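Local coordinates for putative sulfatase yidJ (Bacteroides fragilis, PDB 2QZU), which probably hydrolyses sulfate esters as an arylsulfatase of the sulfatase family, with a metal ion, likely calcium, as cofactor, at residues V238-R241 against Y242-I245; N274-R277 against N278-C282; Q464-T467 against W468-T472. One frame throughout, in Å; residues are numbered along the deposited sequence.

Contacts 1 and 2 touch each other: the short helix 240-244 lies against the long helix 267-299, with Tyr242 and Lys243 packed on Ala281 and Asn278, and both contacts reach the second subunit. Contact 2 is the buried one, built on an aliphatic side chain against a tyrosine face and on waters bridging an interrupted helical turn. Contact 1 is partly buried, a helix start whose charged ends turn to helix 200-213, to nearby backbone and waters, and to the second subunit. Contact 3, also partly buried, lies across the chain's centre from the other two, about 47 Å from contact 1 between centres, where helix 455-471 ends; no other chain touches it, and its polar ends meet nearby backbone and side chains.

Contact 1. Residues V238-R241 against Y242-I245; sequences VPDR and YKEI
Val238, Pro239 and Arg241 close round Tyr242 and Lys243 in a local contact at the start of the short helix 240-244, with Pro239 at the N-cap. The first turn is tied by Tyr242 N to Pro239 O (3.1 Å), the donor standing well above the carbonyl plane, and by a straighter bond from Glu244 N to Asp240 O (2.9 Å). Arg241 CG, placed between its backbone N and carbonyl carbon (chi1 57°), sits 4.1 Å from the Tyr242 ring centroid, almost on the normal, a CH-pi contact. From there the arginine runs out beside the ring, its guanidinium turned 47° from the ring plane, to a salt bridge with Glu202; Tyr242 OH bonds Glu288. Pro239 CB and Val238 CG2 each come to 3.8 Å from Tyr242 CD2, while Val238 CG1 packs on Lys243 CE. The extended lysine carries NZ to Glu236 O and to two waters, one within bonding distance of Val238 O, the other 2.6 Å from Asp240 OD1. Asp240 OD2 pairs with Lys373 of the second subunit. The lysine and aspartate thus meet through water, not directly, and the salt bridge across the subunit interface would favour the charged form of Asp240.

Contact 2. Residues N274-R277 against N278-C282; sequences NNIR and NYYAC
The Tyr280 ring receives Ile276 over one face: CD1 stands 3.6 Å above the plane, displaced toward the rim on the hydroxyl side, and 4.0 Å from the ring centroid in a CH-pi contact. The carbonyl oxygen of Ile276 lies over the same face, nearer CG, so the isoleucine spans the length of the ring from backbone to CD1. The Tyr279 ring meets that CD1 only obliquely, its CD2 4.3 Å away. Ile276 reaches both tyrosines because CG1 runs anti to the backbone N (chi1 -169°) and CD1 then folds forward along the helix. Beneath the side chains, helix 267-299 holds its regular backbone bonds: Tyr279 N to Asn275 O, Tyr280 N to Ile276 O and Ala281 N to Arg277 O, each 3.0 Å. One residue earlier in the series, a water accepts from Asn278 N and donates to Asn274 O, 2.9 Å from each, in place of the direct helical bond; a second water lies 3.0 Å from both Asn275 OD1 and Asn278 OD1 and can donate to either. Helix 251-254 covers Ile276 and Tyr280 through Leu254. Several polar ends have partners outside these residues: Tyr280 OH bonds Glu49, Tyr279 OH bonds Gln37 O and Arg39 N, Arg277 NH2 bonds Leu249 O, and Asn275 ND2 bonds Tyr271 O one turn back. Buried hydroxyls are thus paid for by hydrogen bonds, the isoleucine gives the Tyr280 face an apolar partner, and water satisfies the peptide groups where a direct i to i+4 bond is missing.

Contact 3. Residues Q464-T467 against W468-T472; sequences QLKT and WLEKT
Lys466, Thr467 and Trp468 carry most of this contact in the last turns of helix 455-471. Thr467 lies with OG1 beside its backbone N (chi1 -60°), which lets the hydroxyl bond Arg463 O one turn back; it also accepts from a water at 2.7 Å, and that water makes a weak bond to Glu470 OE1. Lys466 crosses Glu470 at a slant, CG 4.1 Å from the glutamate CD and CE 4.0 Å from OE2. Lys466 NZ stays 4.5 Å from Glu470 OE2, beyond a salt bridge, and bonds Ile480 O and Ala477 O instead. The Trp468 backbone N-H bonds Gln464 O, and its CB presses on Leu465 O at 3.3 Å. Its own carbonyl closes the helix: Thr472 N and Thr472 OG1 (2.9 Å) reach Trp468 O from opposite faces of the carbonyl plane, and Thr472 CG2 then lies over one face of the indole, toward the rim. Leu465 CD2 touches Leu469 CG at 3.7 Å, the side chains crossing. The leucines turn this helix onto strand 412-417, against Arg414, with Leu465 also on Leu416; Trp468 NE1 bonds Tyr402 OH on the neighbouring strand 399-404, and the indole meets the ring of Tyr88 edge-to-face, so the helix end packs on the four-stranded antiparallel sheet and on the chain round Tyr88.

Contact 1. Residues V238-R241 against Y242-I245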
loop_
_atom_site.group_PDB
_atom_site.type_symbol
_atom_site.label_atom_id
_atom_site.label_comp_id
_atom_site.label_asym_id
_atom_site.label_seq_id
_atom_site.Cartn_x
_atom_site.Cartn_y
_atom_site.Cartn_z
ATOM N N VAL A 238 11.228 2.494 2.318
ATOM C CA VAL A 238 12.634 2.863 2.357
ATOM C C VAL A 238 12.952 3.247 3.802
ATOM O O VAL A 238 12.106 3.818 4.498
ATOM C CB VAL A 238 12.909 4.057 1.401
ATOM C CG1 VAL A 238 11.964 5.215 1.712
ATOM C CG2 VAL A 238 14.363 4.493 1.504
ATOM N N PRO A 239 14.160 2.916 4.288
ATOM C CA PRO A 239 14.515 3.258 5.671
ATOM C C PRO A 239 14.311 4.728 6.020
ATOM O O PRO A 239 14.552 5.621 5.203
ATOM C CB PRO A 239 15.974 2.829 5.763
ATOM C CG PRO A 239 15.992 1.603 4.883
ATOM C CD PRO A 239 15.213 2.087 3.673
ATOM N N ASP A 240 13.877 4.960 7.254
ATOM C CA ASP A 240 13.604 6.300 7.755
ATOM C C ASP A 240 14.747 7.291 7.624
ATOM O O ASP A 240 14.508 8.478 7.394
ATOM C CB ASP A 240 13.168 6.228 9.219
ATOM C CG ASP A 240 11.897 5.429 9.404
ATOM O OD1 ASP A 240 10.949 5.649 8.623
ATOM O OD2 ASP A 240 11.843 4.588 10.328
ATOM N N ARG A 241 15.984 6.825 7.771
ATOM C CA ARG A 241 17.117 7.739 7.673
ATOM C C ARG A 241 17.205 8.419 6.308
ATOM O O ARG A 241 17.670 9.553 6.204
ATOM C CB ARG A 241 18.431 7.020 8.013
ATOM C CG ARG A 241 18.767 5.797 7.174
ATOM C CD ARG A 241 20.075 5.182 7.664
ATOM N NE ARG A 241 20.539 4.063 6.847
ATOM C CZ ARG A 241 20.005 2.844 6.859
ATOM N NH1 ARG A 241 18.976 2.573 7.650
ATOM N NH2 ARG A 241 20.512 1.891 6.089
ATOM N N TYR A 242 16.752 7.741 5.260
ATOM C CA TYR A 242 16.781 8.346 3.934
ATOM C C TYR A 242 15.624 9.331 3.767
ATOM O O TYR A 242 15.743 10.326 3.051
ATOM C CB TYR A 242 16.743 7.254 2.862
ATOM C CG TYR A 242 17.928 6.326 2.965
ATOM C CD1 TYR A 242 19.230 6.811 2.821
ATOM C CD2 TYR A 242 17.758 4.977 3.251
ATOM C CE1 TYR A 242 20.328 5.976 2.963
ATOM C CE2 TYR A 242 18.849 4.130 3.395
ATOM C CZ TYR A 242 20.131 4.640 3.248
ATOM O OH TYR A 242 21.209 3.805 3.383
ATOM N N LYS A 243 14.511 9.066 4.443
ATOM C CA LYS A 243 13.360 9.959 4.371
ATOM C C LYS A 243 13.667 11.264 5.106
ATOM O O LYS A 243 13.266 12.343 4.668
ATOM C CB LYS A 243 12.117 9.301 4.990
ATOM C CG LYS A 243 11.585 8.090 4.233
ATOM C CD LYS A 243 10.286 7.584 4.867
ATOM C CE LYS A 243 9.726 6.371 4.145
ATOM N NZ LYS A 243 8.439 5.915 4.754
ATOM N N GLU A 244 14.388 11.155 6.221
ATOM C CA GLU A 244 14.754 12.318 7.032
ATOM C C GLU A 244 15.498 13.375 6.225
ATOM O O GLU A 244 15.392 14.567 6.502
ATOM C CB GLU A 244 15.643 11.895 8.209
ATOM C CG GLU A 244 14.997 12.039 9.577
ATOM C CD GLU A 244 14.437 10.731 10.102
ATOM O OE1 GLU A 244 15.233 9.793 10.325
ATOM O OE2 GLU A 244 13.206 10.643 10.295
ATOM N N ILE A 245 16.259 12.929 5.234
ATOM C CA ILE A 245 17.033 13.834 4.396
ATOM C C ILE A 245 16.157 14.808 3.610
ATOM O O ILE A 245 16.586 15.919 3.299
ATOM C CB ILE A 245 17.919 13.028 3.414
ATOM C CG1 ILE A 245 18.953 12.219 4.205
ATOM C CG2 ILE A 245 18.617 13.964 2.428
ATOM C CD1 ILE A 245 19.747 11.245 3.361
HETATM O O HOH W 1 9.746 3.344 5.983
HETATM O O HOH W 2 8.610 5.596 7.484
#

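Contact 2. Residues N274-R277 against N278-C282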
loop_
_atom_site.group_PDB
_atom_site.type_symbol
_atom_site.label_atom_id
_atom_site.label_comp_id
_atom_site.label_asym_id
_atom_site.label_seq_id
_atom_site.Cartn_x
_atom_site.Cartn_y
_atom_site.Cartn_z
ATOM N N ASN A 274 2.783 14.161 -3.542
ATOM C CA ASN A 274 2.696 13.234 -2.418
ATOM C C ASN A 274 3.750 12.126 -2.431
ATOM O O ASN A 274 3.953 11.458 -1.420
ATOM C CB ASN A 274 1.303 12.591 -2.393
ATOM C CG ASN A 274 1.004 11.883 -1.087
ATOM O OD1 ASN A 274 0.305 10.870 -1.067
ATOM N ND2 ASN A 274 1.518 12.421 0.013
ATOM N N ASN A 275 4.422 11.933 -3.564
ATOM C CA ASN A 275 5.412 10.863 -3.677
ATOM C C ASN A 275 6.848 11.248 -4.027
ATOM O O ASN A 275 7.749 10.414 -3.922
ATOM C CB ASN A 275 4.927 9.831 -4.700
ATOM C CG ASN A 275 3.698 9.082 -4.233
ATOM O OD1 ASN A 275 3.786 8.200 -3.374
ATOM N ND2 ASN A 275 2.543 9.433 -4.783
ATOM N N ILE A 276 7.076 12.492 -4.434
ATOM C CA ILE A 276 8.425 12.901 -4.812
ATOM C C ILE A 276 9.459 12.788 -3.688
ATOM O O ILE A 276 10.608 12.412 -3.941
ATOM C CB ILE A 276 8.432 14.340 -5.410
ATOM C CG1 ILE A 276 9.793 14.632 -6.051
ATOM C CG2 ILE A 276 8.109 15.364 -4.336
ATOM C CD1 ILE A 276 10.133 13.731 -7.228
ATOM N N ARG A 277 9.064 13.091 -2.452
ATOM C CA ARG A 277 9.995 12.999 -1.326
ATOM C C ARG A 277 10.511 11.582 -1.118
ATOM O O ARG A 277 11.716 11.369 -0.953
ATOM C CB ARG A 277 9.336 13.470 -0.023
ATOM C CG ARG A 277 9.264 14.976 0.134
ATOM C CD ARG A 277 8.836 15.371 1.546
ATOM N NE ARG A 277 8.731 16.820 1.682
ATOM C CZ ARG A 277 8.398 17.448 2.805
ATOM N NH1 ARG A 277 8.137 16.754 3.904
ATOM N NH2 ARG A 277 8.326 18.772 2.826
ATOM N N ASN A 278 9.600 10.614 -1.112
ATOM C CA ASN A 278 9.997 9.228 -0.907
ATOM C C ASN A 278 10.740 8.677 -2.116
ATOM O O ASN A 278 11.573 7.784 -1.976
ATOM C CB ASN A 278 8.780 8.369 -0.559
ATOM C CG ASN A 278 8.370 8.515 0.900
ATOM O OD1 ASN A 278 7.233 8.224 1.275
ATOM N ND2 ASN A 278 9.305 8.957 1.731
ATOM N N TYR A 279 10.449 9.216 -3.298
ATOM C CA TYR A 279 11.149 8.777 -4.505
ATOM C C TYR A 279 12.619 9.175 -4.343
ATOM O O TYR A 279 13.527 8.370 -4.581
ATOM C CB TYR A 279 10.565 9.452 -5.750
ATOM C CG TYR A 279 11.173 8.977 -7.055
ATOM C CD1 TYR A 279 11.013 7.657 -7.489
ATOM C CD2 TYR A 279 11.902 9.850 -7.861
ATOM C CE1 TYR A 279 11.563 7.222 -8.703
ATOM C CE2 TYR A 279 12.457 9.427 -9.072
ATOM C CZ TYR A 279 12.282 8.114 -9.486
ATOM O OH TYR A 279 12.820 7.706 -10.687
ATOM N N TYR A 280 12.857 10.415 -3.917
ATOM C CA TYR A 280 14.230 10.870 -3.715
ATOM C C TYR A 280 14.899 10.086 -2.585
ATOM O O TYR A 280 16.090 9.787 -2.662
ATOM C CB TYR A 280 14.280 12.374 -3.403
ATOM C CG TYR A 280 13.998 13.296 -4.577
ATOM C CD1 TYR A 280 14.092 12.849 -5.897
ATOM C CD2 TYR A 280 13.678 14.641 -4.359
ATOM C CE1 TYR A 280 13.874 13.722 -6.970
ATOM C CE2 TYR A 280 13.461 15.515 -5.418
ATOM C CZ TYR A 280 13.561 15.050 -6.718
ATOM O OH TYR A 280 13.353 15.919 -7.757
ATOM N N ALA A 281 14.137 9.750 -1.543
ATOM C CA ALA A 281 14.680 8.991 -0.416
ATOM C C ALA A 281 15.199 7.645 -0.916
ATOM O O ALA A 281 16.293 7.215 -0.543
ATOM C CB ALA A 281 13.601 8.773 0.663
ATOM N N CYS A 282 14.413 6.995 -1.771
ATOM C CA CYS A 282 14.800 5.707 -2.337
ATOM C C CYS A 282 16.081 5.844 -3.136
ATOM O O CYS A 282 16.983 5.019 -3.018
ATOM C CB CYS A 282 13.699 5.160 -3.249
ATOM S SG CYS A 282 12.265 4.451 -2.387
HETATM O O HOH W 3 6.762 11.209 -0.676
HETATM O O HOH W 4 5.028 8.056 -0.681
#

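Contact 3. Residues Q464-T467 against W468-T472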
loop_
_atom_site.group_PDB
_atom_site.type_symbol
_atom_site.label_atom_id
_atom_site.label_comp_id
_atom_site.label_asym_id
_atom_site.label_seq_id
_atom_site.Cartn_x
_atom_site.Cartn_y
_atom_site.Cartn_z
ATOM N N GLN A 464 11.426 7.615 -42.538
ATOM C CA GLN A 464 12.543 7.226 -41.686
ATOM C C GLN A 464 12.112 6.100 -40.738
ATOM O O GLN A 464 12.860 5.151 -40.515
ATOM C CB GLN A 464 13.046 8.437 -40.892
ATOM C CG GLN A 464 14.302 8.170 -40.067
ATOM C CD GLN A 464 14.806 9.402 -39.327
ATOM O OE1 GLN A 464 15.733 9.315 -38.520
ATOM N NE2 GLN A 464 14.202 10.555 -39.603
ATOM N N LEU A 465 10.895 6.198 -40.206
ATOM C CA LEU A 465 10.375 5.181 -39.288
ATOM C C LEU A 465 10.150 3.878 -40.050
ATOM O O LEU A 465 10.512 2.798 -39.583
ATOM C CB LEU A 465 9.042 5.638 -38.681
ATOM C CG LEU A 465 8.691 5.259 -37.235
ATOM C CD1 LEU A 465 7.182 5.193 -37.104
ATOM C CD2 LEU A 465 9.310 3.935 -36.833
ATOM N N LYS A 466 9.540 3.988 -41.227
ATOM C CA LYS A 466 9.267 2.813 -42.046
ATOM C C LYS A 466 10.562 2.071 -42.361
ATOM O O LYS A 466 10.626 0.843 -42.264
ATOM C CB LYS A 466 8.563 3.224 -43.342
ATOM C CG LYS A 466 8.012 2.054 -44.145
ATOM C CD LYS A 466 7.275 2.547 -45.382
ATOM C CE LYS A 466 6.814 1.397 -46.262
ATOM N NZ LYS A 466 5.779 0.544 -45.614
ATOM N N THR A 467 11.596 2.818 -42.735
ATOM C CA THR A 467 12.890 2.222 -43.054
ATOM C C THR A 467 13.446 1.495 -41.830
ATOM O O THR A 467 14.004 0.402 -41.949
ATOM C CB THR A 467 13.900 3.296 -43.512
ATOM O OG1 THR A 467 13.401 3.948 -44.689
ATOM C CG2 THR A 467 15.249 2.666 -43.822
ATOM N N TRP A 468 13.283 2.107 -40.659
ATOM C CA TRP A 468 13.750 1.518 -39.407
ATOM C C TRP A 468 13.014 0.218 -39.102
ATOM O O TRP A 468 13.626 -0.787 -38.742
ATOM C CB TRP A 468 13.553 2.499 -38.238
ATOM C CG TRP A 468 13.782 1.860 -36.895
ATOM C CD1 TRP A 468 12.834 1.368 -36.044
ATOM C CD2 TRP A 468 15.048 1.563 -36.298
ATOM N NE1 TRP A 468 13.431 0.776 -34.955
ATOM C CE2 TRP A 468 14.790 0.882 -35.085
ATOM C CE3 TRP A 468 16.376 1.802 -36.671
ATOM C CZ2 TRP A 468 15.814 0.440 -34.243
ATOM C CZ3 TRP A 468 17.397 1.359 -35.830
ATOM C CH2 TRP A 468 17.107 0.688 -34.632
ATOM N N LEU A 469 11.693 0.239 -39.248
ATOM C CA LEU A 469 10.907 -0.950 -38.969
ATOM C C LEU A 469 11.223 -2.079 -39.955
ATOM O O LEU A 469 11.227 -3.250 -39.579
ATOM C CB LEU A 469 9.415 -0.596 -38.972
ATOM C CG LEU A 469 9.045 0.434 -37.885
ATOM C CD1 LEU A 469 7.612 0.911 -38.072
ATOM C CD2 LEU A 469 9.220 -0.190 -36.500
ATOM N N GLU A 470 11.503 -1.734 -41.211
ATOM C CA GLU A 470 11.839 -2.753 -42.205
ATOM C C GLU A 470 13.204 -3.373 -41.877
ATOM O O GLU A 470 13.392 -4.586 -41.971
ATOM C CB GLU A 470 11.857 -2.140 -43.614
ATOM C CG GLU A 470 10.486 -1.638 -44.075
ATOM C CD GLU A 470 10.509 -0.981 -45.447
ATOM O OE1 GLU A 470 11.296 -0.033 -45.644
ATOM O OE2 GLU A 470 9.730 -1.408 -46.324
ATOM N N LYS A 471 14.143 -2.526 -41.470
ATOM C CA LYS A 471 15.493 -2.962 -41.119
ATOM C C LYS A 471 15.484 -3.937 -39.946
ATOM O O LYS A 471 16.285 -4.872 -39.902
ATOM C CB LYS A 471 16.346 -1.741 -40.767
ATOM C CG LYS A 471 17.803 -2.034 -40.445
ATOM C CD LYS A 471 18.561 -0.728 -40.224
ATOM C CE LYS A 471 20.044 -0.961 -39.962
ATOM N NZ LYS A 471 20.291 -1.662 -38.673
ATOM N N THR A 472 14.569 -3.716 -39.005
ATOM C CA THR A 472 14.467 -4.560 -37.820
ATOM C C THR A 472 13.458 -5.707 -37.939
ATOM O O THR A 472 13.131 -6.356 -36.947
ATOM C CB THR A 472 14.139 -3.700 -36.568
ATOM O OG1 THR A 472 12.965 -2.914 -36.817
ATOM C CG2 THR A 472 15.299 -2.763 -36.248
HETATM O O HOH W 5 13.520 2.364 -46.825
#